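Local atomic coordinates of Lmo1499 protein (Listeria monocytogenes, PDB entry 4IIW), a protein that probably cleaves nascent peptidoglycan strands endolytically as a membrane-bound lytic transglycosylase of the MltG family, ending their elongation. Residues Tyr85-Ala90 / Lys98-Gly103; Thr224-Ile229 / Glu306-Pro311; Leu263-Glu268 / Val280-Asn285. One frame throughout, in Å; residues are numbered along the deposited sequence.

Interaction 1 of 3, residues Tyr85-Ala90 / Lys98-Gly103; sequences YELSPA and KKMQEG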
loop_
_atom_site.group_PDB
_atom_site.type_symbol
_atom_site.label_atom_id
_atom_site.label_comp_id
_atom_site.label_asym_id
_atom_site.label_seq_id
_atom_site.Cartn_x
_atom_site.Cartn_y
_atom_site.Cartn_z
ATOM N N TYR B 85 -21.872 -15.192 -7.928
ATOM C CA TYR B 85 -21.493 -15.352 -6.524
ATOM C C TYR B 85 -22.452 -14.626 -5.568
ATOM O O TYR B 85 -23.022 -13.599 -5.927
ATOM C CB TYR B 85 -20.094 -14.759 -6.324
ATOM C CG TYR B 85 -19.004 -15.432 -7.136
ATOM C CD1 TYR B 85 -18.272 -16.499 -6.604
ATOM C CD2 TYR B 85 -18.704 -15.011 -8.436
ATOM C CE1 TYR B 85 -17.274 -17.122 -7.337
ATOM C CE2 TYR B 85 -17.693 -15.638 -9.184
ATOM C CZ TYR B 85 -16.986 -16.687 -8.621
ATOM O OH TYR B 85 -16.016 -17.335 -9.338
ATOM N N GLU B 86 -22.648 -15.174 -4.363
ATOM C CA GLU B 86 -23.415 -14.479 -3.314
ATOM C C GLU B 86 -22.418 -13.945 -2.314
ATOM O O GLU B 86 -21.806 -14.694 -1.553
ATOM C CB GLU B 86 -24.479 -15.337 -2.626
ATOM C CG GLU B 86 -25.799 -15.362 -3.395
ATOM C CD GLU B 86 -26.922 -16.107 -2.676
ATOM O OE1 GLU B 86 -27.878 -16.529 -3.366
ATOM O OE2 GLU B 86 -26.852 -16.276 -1.434
ATOM N N LEU B 87 -22.256 -12.633 -2.354
ATOM C CA LEU B 87 -21.327 -11.927 -1.508
ATOM C C LEU B 87 -22.108 -11.009 -0.589
ATOM O O LEU B 87 -23.265 -10.684 -0.843
ATOM C CB LEU B 87 -20.372 -11.092 -2.376
ATOM C CG LEU B 87 -19.649 -11.839 -3.503
ATOM C CD1 LEU B 87 -18.894 -10.877 -4.386
ATOM C CD2 LEU B 87 -18.716 -12.912 -2.944
ATOM N N SER B 88 -21.455 -10.584 0.473
ATOM C CA SER B 88 -22.054 -9.712 1.454
ATOM C C SER B 88 -21.206 -8.439 1.569
ATOM O O SER B 88 -19.995 -8.486 1.360
ATOM C CB SER B 88 -22.099 -10.450 2.789
ATOM O OG SER B 88 -22.684 -9.655 3.793
ATOM N N PRO B 89 -21.832 -7.288 1.867
ATOM C CA PRO B 89 -20.963 -6.142 2.051
ATOM C C PRO B 89 -20.188 -6.317 3.358
ATOM O O PRO B 89 -20.623 -7.037 4.254
ATOM C CB PRO B 89 -21.930 -4.945 2.122
ATOM C CG PRO B 89 -23.316 -5.515 2.092
ATOM C CD PRO B 89 -23.218 -6.994 2.256
ATOM N N ALA B 90 -19.029 -5.688 3.440
ATOM C CA ALA B 90 -18.168 -5.789 4.617
ATOM C C ALA B 90 -17.533 -7.176 4.739
ATOM O O ALA B 90 -16.787 -7.425 5.691
ATOM C CB ALA B 90 -18.922 -5.421 5.893
ATOM N N LYS B 98 -11.184 -15.462 -2.108
ATOM C CA LYS B 98 -11.077 -16.909 -1.929
ATOM C C LYS B 98 -12.248 -17.654 -2.618
ATOM O O LYS B 98 -12.038 -18.706 -3.208
ATOM C CB LYS B 98 -10.976 -17.227 -0.434
ATOM C CG LYS B 98 -9.812 -18.169 -0.087
ATOM C CD LYS B 98 -9.323 -17.941 1.373
ATOM C CE LYS B 98 -7.921 -18.528 1.629
ATOM N NZ LYS B 98 -7.407 -18.211 3.001
ATOM N N LYS B 99 -13.460 -17.101 -2.552
ATOM C CA LYS B 99 -14.623 -17.679 -3.250
ATOM C C LYS B 99 -14.417 -17.678 -4.764
ATOM O O LYS B 99 -14.705 -18.661 -5.440
ATOM C CB LYS B 99 -15.922 -16.920 -2.943
ATOM C CG LYS B 99 -16.712 -17.365 -1.706
ATOM C CD LYS B 99 -17.990 -16.510 -1.550
ATOM C CE LYS B 99 -19.022 -17.110 -0.583
ATOM N NZ LYS B 99 -19.727 -18.293 -1.152
HETATM N N MSE B 100 -13.927 -16.573 -5.300
HETATM C CA MSE B 100 -13.686 -16.482 -6.740
HETATM C C MSE B 100 -12.535 -17.396 -7.203
HETATM O O MSE B 100 -12.610 -17.986 -8.267
HETATM C CB MSE B 100 -13.451 -15.029 -7.153
HETATM C CG MSE B 100 -14.665 -14.139 -6.924
HETATM SE SE MSE B 100 -14.448 -12.284 -7.434
HETATM C CE MSE B 100 -16.219 -11.685 -7.017
ATOM N N GLN B 101 -11.484 -17.513 -6.405
ATOM C CA GLN B 101 -10.371 -18.392 -6.747
ATOM C C GLN B 101 -10.854 -19.823 -6.859
ATOM O O GLN B 101 -10.628 -20.487 -7.871
ATOM C CB GLN B 101 -9.239 -18.317 -5.709
ATOM C CG GLN B 101 -8.380 -17.058 -5.811
ATOM C CD GLN B 101 -7.219 -17.061 -4.836
ATOM O OE1 GLN B 101 -7.417 -17.059 -3.620
ATOM N NE2 GLN B 101 -6.000 -17.036 -5.365
ATOM N N GLU B 102 -11.520 -20.284 -5.807
ATOM C CA GLU B 102 -12.068 -21.645 -5.751
ATOM C C GLU B 102 -13.284 -21.810 -6.658
ATOM O O GLU B 102 -13.670 -22.918 -6.989
ATOM C CB GLU B 102 -12.449 -21.998 -4.310
ATOM C CG GLU B 102 -11.255 -22.074 -3.356
ATOM C CD GLU B 102 -11.662 -22.060 -1.883
ATOM O OE1 GLU B 102 -12.858 -22.237 -1.585
ATOM O OE2 GLU B 102 -10.781 -21.850 -1.020
ATOM N N GLY B 103 -13.892 -20.703 -7.049
ATOM C CA GLY B 103 -15.050 -20.739 -7.925
ATOM C C GLY B 103 -16.289 -21.258 -7.231
ATOM O O GLY B 103 -17.085 -21.974 -7.843
HETATM O O HOH W 1 -21.245 -17.824 -4.066
#
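Y85, on strand 83-87, lays its ring against the last turn of helix 93-102, where selenomethionine M100 meets it. M100 CG sits over one face, offset toward the rim, 4.0 Å from the centroid of the Y85 ring and 15° off the normal. M100 SE stands farther out above the ring, 5.2 Å from the Y85 centroid, a Met-aromatic contact. Y85 OH lies 3.8 Å from the CA of G103, the C-prime residue of a Schellman motif; its hydrogen bond to K81 O probably helps hold the phenol beside the helix end. The backbone N of E86 donates to a water that also takes a weak bond from K99 NZ, brought back by the bend at chi4 (-73°). L87 forks between the two helix residues: L87 CD1 touches M100 CE at 3.8 Å and L87 CD2 touches K99 CD at 3.9 Å. Strand 83-87 pairs antiparallel with strand 39-43 after two helices, an order consistent with a LysM-like unit, as in MltG relatives, on which helix 93-102 packs. No direct hydrogen bond joins the segments, so apolar and sulfur-aromatic contact holds them together, with one water-mediated polar link.

Interaction 2 of 3, residues Thr224-Ile229 / Glu306-Pro311; sequences TMSSII and EAALYP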
loop_
_atom_site.group_PDB
_atom_site.type_symbol
_atom_site.label_atom_id
_atom_site.label_comp_id
_atom_site.label_asym_id
_atom_site.label_seq_id
_atom_site.Cartn_x
_atom_site.Cartn_y
_atom_site.Cartn_z
ATOM N N THR B 224 -41.179 -31.130 -33.837
ATOM C CA THR B 224 -40.390 -30.341 -34.771
ATOM C C THR B 224 -41.105 -29.008 -35.045
ATOM O O THR B 224 -40.501 -27.913 -34.896
ATOM C CB THR B 224 -40.134 -31.107 -36.055
ATOM O OG1 THR B 224 -39.369 -32.284 -35.749
ATOM C CG2 THR B 224 -39.365 -30.248 -37.046
HETATM N N MSE B 225 -42.383 -29.086 -35.432
HETATM C CA MSE B 225 -43.175 -27.862 -35.651
HETATM C C MSE B 225 -43.210 -27.013 -34.443
HETATM O O MSE B 225 -43.048 -25.809 -34.528
HETATM C CB MSE B 225 -44.636 -28.136 -35.998
HETATM C CG MSE B 225 -44.975 -27.821 -37.390
HETATM SE SE MSE B 225 -44.786 -25.932 -37.841
HETATM C CE MSE B 225 -45.238 -26.280 -39.692
ATOM N N SER B 226 -43.488 -27.636 -33.315
ATOM C CA SER B 226 -43.568 -26.893 -32.078
ATOM C C SER B 226 -42.310 -26.066 -31.887
ATOM O O SER B 226 -42.414 -24.891 -31.575
ATOM C CB SER B 226 -43.787 -27.830 -30.890
ATOM O OG SER B 226 -45.035 -28.479 -31.012
ATOM N N SER B 227 -41.138 -26.660 -32.131
ATOM C CA SER B 227 -39.872 -25.956 -31.906
ATOM C C SER B 227 -39.625 -24.771 -32.840
ATOM O O SER B 227 -39.141 -23.718 -32.391
ATOM C CB SER B 227 -38.671 -26.907 -31.980
ATOM O OG SER B 227 -38.531 -27.428 -33.276
ATOM N N ILE B 228 -39.922 -24.931 -34.133
ATOM C CA ILE B 228 -39.697 -23.825 -35.056
ATOM C C ILE B 228 -40.677 -22.704 -34.719
ATOM O O ILE B 228 -40.365 -21.521 -34.928
ATOM C CB ILE B 228 -39.729 -24.236 -36.544
ATOM C CG1 ILE B 228 -41.101 -24.682 -37.002
ATOM C CG2 ILE B 228 -38.756 -25.361 -36.800
ATOM C CD1 ILE B 228 -41.125 -25.053 -38.489
ATOM N N ILE B 229 -41.845 -23.074 -34.175
ATOM C CA ILE B 229 -42.844 -22.083 -33.736
ATOM C C ILE B 229 -42.321 -21.384 -32.486
ATOM O O ILE B 229 -42.406 -20.159 -32.383
ATOM C CB ILE B 229 -44.247 -22.702 -33.428
ATOM C CG1 ILE B 229 -44.887 -23.307 -34.682
ATOM C CG2 ILE B 229 -45.198 -21.656 -32.897
ATOM C CD1 ILE B 229 -46.185 -24.092 -34.400
ATOM N N GLU B 306 -49.824 -26.328 -28.728
ATOM C CA GLU B 306 -51.192 -26.076 -29.203
ATOM C C GLU B 306 -51.193 -25.506 -30.607
ATOM O O GLU B 306 -52.016 -25.884 -31.431
ATOM C CB GLU B 306 -51.965 -25.084 -28.324
ATOM C CG GLU B 306 -53.081 -25.667 -27.463
ATOM C CD GLU B 306 -54.140 -24.603 -27.126
ATOM O OE1 GLU B 306 -55.294 -24.968 -26.793
ATOM O OE2 GLU B 306 -53.828 -23.392 -27.233
ATOM N N ALA B 307 -50.291 -24.570 -30.861
ATOM C CA ALA B 307 -50.192 -23.949 -32.168
ATOM C C ALA B 307 -49.918 -24.985 -33.258
ATOM O O ALA B 307 -50.484 -24.913 -34.347
ATOM C CB ALA B 307 -49.115 -22.880 -32.167
ATOM N N ALA B 308 -49.075 -25.959 -32.948
ATOM C CA ALA B 308 -48.704 -26.978 -33.919
ATOM C C ALA B 308 -49.891 -27.848 -34.287
ATOM O O ALA B 308 -50.069 -28.173 -35.443
ATOM C CB ALA B 308 -47.537 -27.856 -33.380
ATOM N N LEU B 309 -50.692 -28.228 -33.299
ATOM C CA LEU B 309 -51.858 -29.077 -33.534
ATOM C C LEU B 309 -53.116 -28.327 -33.943
ATOM O O LEU B 309 -53.963 -28.881 -34.638
ATOM C CB LEU B 309 -52.184 -29.894 -32.282
ATOM C CG LEU B 309 -51.218 -31.015 -31.936
ATOM C CD1 LEU B 309 -51.730 -31.745 -30.713
ATOM C CD2 LEU B 309 -51.073 -31.976 -33.121
ATOM N N TYR B 310 -53.241 -27.081 -33.501
ATOM C CA TYR B 310 -54.430 -26.279 -33.771
ATOM C C TYR B 310 -54.088 -24.926 -34.355
ATOM O O TYR B 310 -54.301 -23.903 -33.729
ATOM C CB TYR B 310 -55.212 -26.069 -32.480
ATOM C CG TYR B 310 -55.666 -27.340 -31.814
ATOM C CD1 TYR B 310 -54.940 -27.895 -30.769
ATOM C CD2 TYR B 310 -56.832 -27.981 -32.223
ATOM C CE1 TYR B 310 -55.361 -29.055 -30.143
ATOM C CE2 TYR B 310 -57.260 -29.143 -31.608
ATOM C CZ TYR B 310 -56.518 -29.673 -30.570
ATOM O OH TYR B 310 -56.936 -30.820 -29.959
ATOM N N PRO B 311 -53.565 -24.911 -35.572
ATOM C CA PRO B 311 -53.231 -23.631 -36.181
ATOM C C PRO B 311 -54.469 -22.912 -36.680
ATOM O O PRO B 311 -55.547 -23.504 -36.707
ATOM C CB PRO B 311 -52.335 -24.027 -37.361
ATOM C CG PRO B 311 -52.732 -25.411 -37.689
ATOM C CD PRO B 311 -53.223 -26.053 -36.433
#
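A308, on helix 302-309, points its methyl group into the side of helix 219-232 and is touched there by M225, S226 and I229. The backbones come close, with S226 CA and A308 CA 5.5 Å apart, a spacing that the small side chains of S226 and A308 permit. S226 OG lies 3.5 Å from A308 CB, a van der Waals contact; the hydroxyl itself is hydrogen-bonded to F222 O, one turn back along its own helix. Beside it, M225 CB approaches A308 CB at 3.9 Å, after which the selenomethionine chain bends at chi2 (-63°) and runs away toward F246 and Y247 of helix 239-251. I229 supplies the longer reach. With CG1 anti to the carbonyl carbon (chi1 -64°), I229 CD1 arrives 3.7 Å from A308 N and 3.9 Å from A307 CB. A307 CB also faces I229 CG2 at 4.2 Å, so both branches of the isoleucine bear on this one methyl. Helix 219-232 carries E232, predicted to matter for catalysis, at its C-terminal end, with side chains of I229 and E232 about 6 Å apart; the contact thus packs helix 302-309 on the helix of the probable catalytic residue. No hydrogen bond crosses between the segments, and every touching residue is buried: cohesion here rests on dispersion and the exclusion of water, with the serine hydroxyl satisfied within its own helix.

Interaction 3 of 3, residues Leu263-Glu268 / Val280-Asn285; sequences LYALGE and VDSPYN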
loop_
_atom_site.group_PDB
_atom_site.type_symbol
_atom_site.label_atom_id
_atom_site.label_comp_id
_atom_site.label_asym_id
_atom_site.label_seq_id
_atom_site.Cartn_x
_atom_site.Cartn_y
_atom_site.Cartn_z
ATOM N N LEU B 263 -29.444 -21.096 -37.403
ATOM C CA LEU B 263 -28.589 -20.951 -36.231
ATOM C C LEU B 263 -28.360 -22.308 -35.570
ATOM O O LEU B 263 -27.244 -22.622 -35.156
ATOM C CB LEU B 263 -29.189 -19.959 -35.220
ATOM C CG LEU B 263 -29.337 -18.495 -35.659
ATOM C CD1 LEU B 263 -29.990 -17.686 -34.556
ATOM C CD2 LEU B 263 -27.992 -17.871 -36.068
ATOM N N TYR B 264 -29.411 -23.116 -35.471
ATOM C CA TYR B 264 -29.266 -24.430 -34.874
ATOM C C TYR B 264 -28.336 -25.296 -35.729
ATOM O O TYR B 264 -27.543 -26.074 -35.193
ATOM C CB TYR B 264 -30.609 -25.110 -34.677
ATOM C CG TYR B 264 -30.460 -26.465 -34.047
ATOM C CD1 TYR B 264 -30.278 -26.596 -32.670
ATOM C CD2 TYR B 264 -30.472 -27.621 -34.824
ATOM C CE1 TYR B 264 -30.127 -27.845 -32.079
ATOM C CE2 TYR B 264 -30.316 -28.871 -34.242
ATOM C CZ TYR B 264 -30.147 -28.977 -32.872
ATOM O OH TYR B 264 -29.997 -30.209 -32.310
ATOM N N ALA B 265 -28.426 -25.147 -37.048
ATOM C CA ALA B 265 -27.560 -25.876 -37.975
ATOM C C ALA B 265 -26.089 -25.611 -37.652
ATOM O O ALA B 265 -25.268 -26.535 -37.677
ATOM C CB ALA B 265 -27.860 -25.472 -39.410
ATOM N N LEU B 266 -25.768 -24.352 -37.349
ATOM C CA LEU B 266 -24.401 -23.950 -37.002
ATOM C C LEU B 266 -24.060 -24.230 -35.540
ATOM O O LEU B 266 -22.948 -23.923 -35.097
ATOM C CB LEU B 266 -24.209 -22.457 -37.245
ATOM C CG LEU B 266 -24.340 -21.923 -38.671
ATOM C CD1 LEU B 266 -24.282 -20.422 -38.630
ATOM C CD2 LEU B 266 -23.255 -22.476 -39.584
ATOM N N GLY B 267 -25.005 -24.797 -34.790
ATOM C CA GLY B 267 -24.793 -25.070 -33.372
ATOM C C GLY B 267 -24.260 -23.820 -32.716
ATOM O O GLY B 267 -23.248 -23.856 -32.023
ATOM N N GLU B 268 -24.961 -22.713 -32.933
ATOM C CA GLU B 268 -24.516 -21.422 -32.447
ATOM C C GLU B 268 -25.678 -20.658 -31.815
ATOM O O GLU B 268 -26.759 -20.580 -32.392
ATOM C CB GLU B 268 -23.940 -20.651 -33.640
ATOM C CG GLU B 268 -23.003 -19.508 -33.314
ATOM C CD GLU B 268 -22.391 -18.905 -34.579
ATOM O OE1 GLU B 268 -22.819 -19.290 -35.690
ATOM O OE2 GLU B 268 -21.481 -18.051 -34.467
ATOM N N VAL B 280 -25.017 -22.256 -45.238
ATOM C CA VAL B 280 -24.528 -23.465 -44.538
ATOM C C VAL B 280 -25.145 -24.777 -45.036
ATOM O O VAL B 280 -26.369 -24.905 -45.132
ATOM C CB VAL B 280 -24.772 -23.394 -43.040
ATOM C CG1 VAL B 280 -26.261 -23.306 -42.749
ATOM C CG2 VAL B 280 -24.178 -24.619 -42.371
ATOM N N ASP B 281 -24.281 -25.748 -45.327
ATOM C CA ASP B 281 -24.708 -27.049 -45.845
ATOM C C ASP B 281 -25.162 -27.922 -44.701
ATOM O O ASP B 281 -24.338 -28.430 -43.956
ATOM C CB ASP B 281 -23.551 -27.730 -46.605
ATOM C CG ASP B 281 -23.951 -29.071 -47.226
ATOM O OD1 ASP B 281 -25.149 -29.433 -47.173
ATOM O OD2 ASP B 281 -23.061 -29.764 -47.778
ATOM N N SER B 282 -26.476 -28.089 -44.562
ATOM C CA SER B 282 -27.060 -28.897 -43.479
ATOM C C SER B 282 -28.539 -29.163 -43.725
ATOM O O SER B 282 -29.272 -28.256 -44.116
ATOM C CB SER B 282 -26.919 -28.192 -42.120
ATOM O OG SER B 282 -27.588 -28.908 -41.084
ATOM N N PRO B 283 -28.988 -30.400 -43.473
ATOM C CA PRO B 283 -30.397 -30.700 -43.666
ATOM C C PRO B 283 -31.296 -29.816 -42.787
ATOM O O PRO B 283 -32.476 -29.653 -43.087
ATOM C CB PRO B 283 -30.506 -32.163 -43.257
ATOM C CG PRO B 283 -29.135 -32.695 -43.348
ATOM C CD PRO B 283 -28.224 -31.580 -43.041
ATOM N N TYR B 284 -30.743 -29.261 -41.708
ATOM C CA TYR B 284 -31.506 -28.373 -40.835
ATOM C C TYR B 284 -31.749 -26.978 -41.440
ATOM O O TYR B 284 -32.643 -26.252 -40.986
ATOM C CB TYR B 284 -30.826 -28.263 -39.464
ATOM C CG TYR B 284 -31.142 -29.452 -38.590
ATOM C CD1 TYR B 284 -30.445 -30.644 -38.724
ATOM C CD2 TYR B 284 -32.160 -29.388 -37.656
ATOM C CE1 TYR B 284 -30.748 -31.738 -37.949
ATOM C CE2 TYR B 284 -32.470 -30.481 -36.863
ATOM C CZ TYR B 284 -31.758 -31.662 -37.017
ATOM O OH TYR B 284 -32.058 -32.750 -36.235
ATOM N N ASN B 285 -30.958 -26.616 -42.453
ATOM C CA ASN B 285 -31.088 -25.329 -43.122
ATOM C C ASN B 285 -32.355 -25.238 -43.977
ATOM O O ASN B 285 -32.393 -25.729 -45.126
ATOM C CB ASN B 285 -29.872 -25.091 -43.998
ATOM C CG ASN B 285 -29.919 -23.772 -44.688
ATOM O OD1 ASN B 285 -30.876 -23.017 -44.516
ATOM N ND2 ASN B 285 -28.885 -23.470 -45.482
#
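Y264 and Y284 set their rings against each other at 54° between planes, centroids 5.3 Å apart, an oblique aromatic pair. Y264 CE2 lies over one face of the Y284 ring, toward its rim, and the closest atoms are Y264 CD2 and Y284 CD2 at 3.7 Å. The Y264 ring is swung out anti to its backbone nitrogen (chi1 -179°), while its hydroxyl bonds to E173. Next along the helix, A265 aims its methyl at the loop, where S282 OG lies 3.8 Å from A265 CB and Y284 CB lies 4.1 Å from it. L266 crosses V280 obliquely, L266 CD2 meeting V280 CG2 at 3.6 Å. The loop holds its own shape: S282 OG accepts from Y284 N in an ST turn within the type I turn 282-285, and N285 ND2 donates to a lone pair of V280 O over 2.9 Å, in the carbonyl plane. N285 ND2 also reaches L278 O, and N285 OD1 accepts from Y287 N. G267 closes helix 259-265 with a Schellman motif. The contact packs the C-terminal end of that helix on the loop following helix 275-278, with K169 hydrogen-bonded to A265 O; Y264 touches H170 and Y284 touches I168.

From the N terminus, interaction 1 closes first, a short loop that ties the two-stranded sheet of 39-43 and 83-87 to helix 93-102 in the N-terminal part of the chain. The chain then runs to helix 219-232, where interaction 2 opens; it closes only at helix 302-309, after 76 intervening residues. Interaction 3 is nested inside that long loop, joining the end of helix 259-265 to the loop after helix 275-278. Interactions 2 and 3 both lie in the part that carries E232, their centres about 20 Å apart, without touching. Interaction 1 lies on the opposite side of the chain's centre from both, its own centre about 44 Å from that of interaction 2.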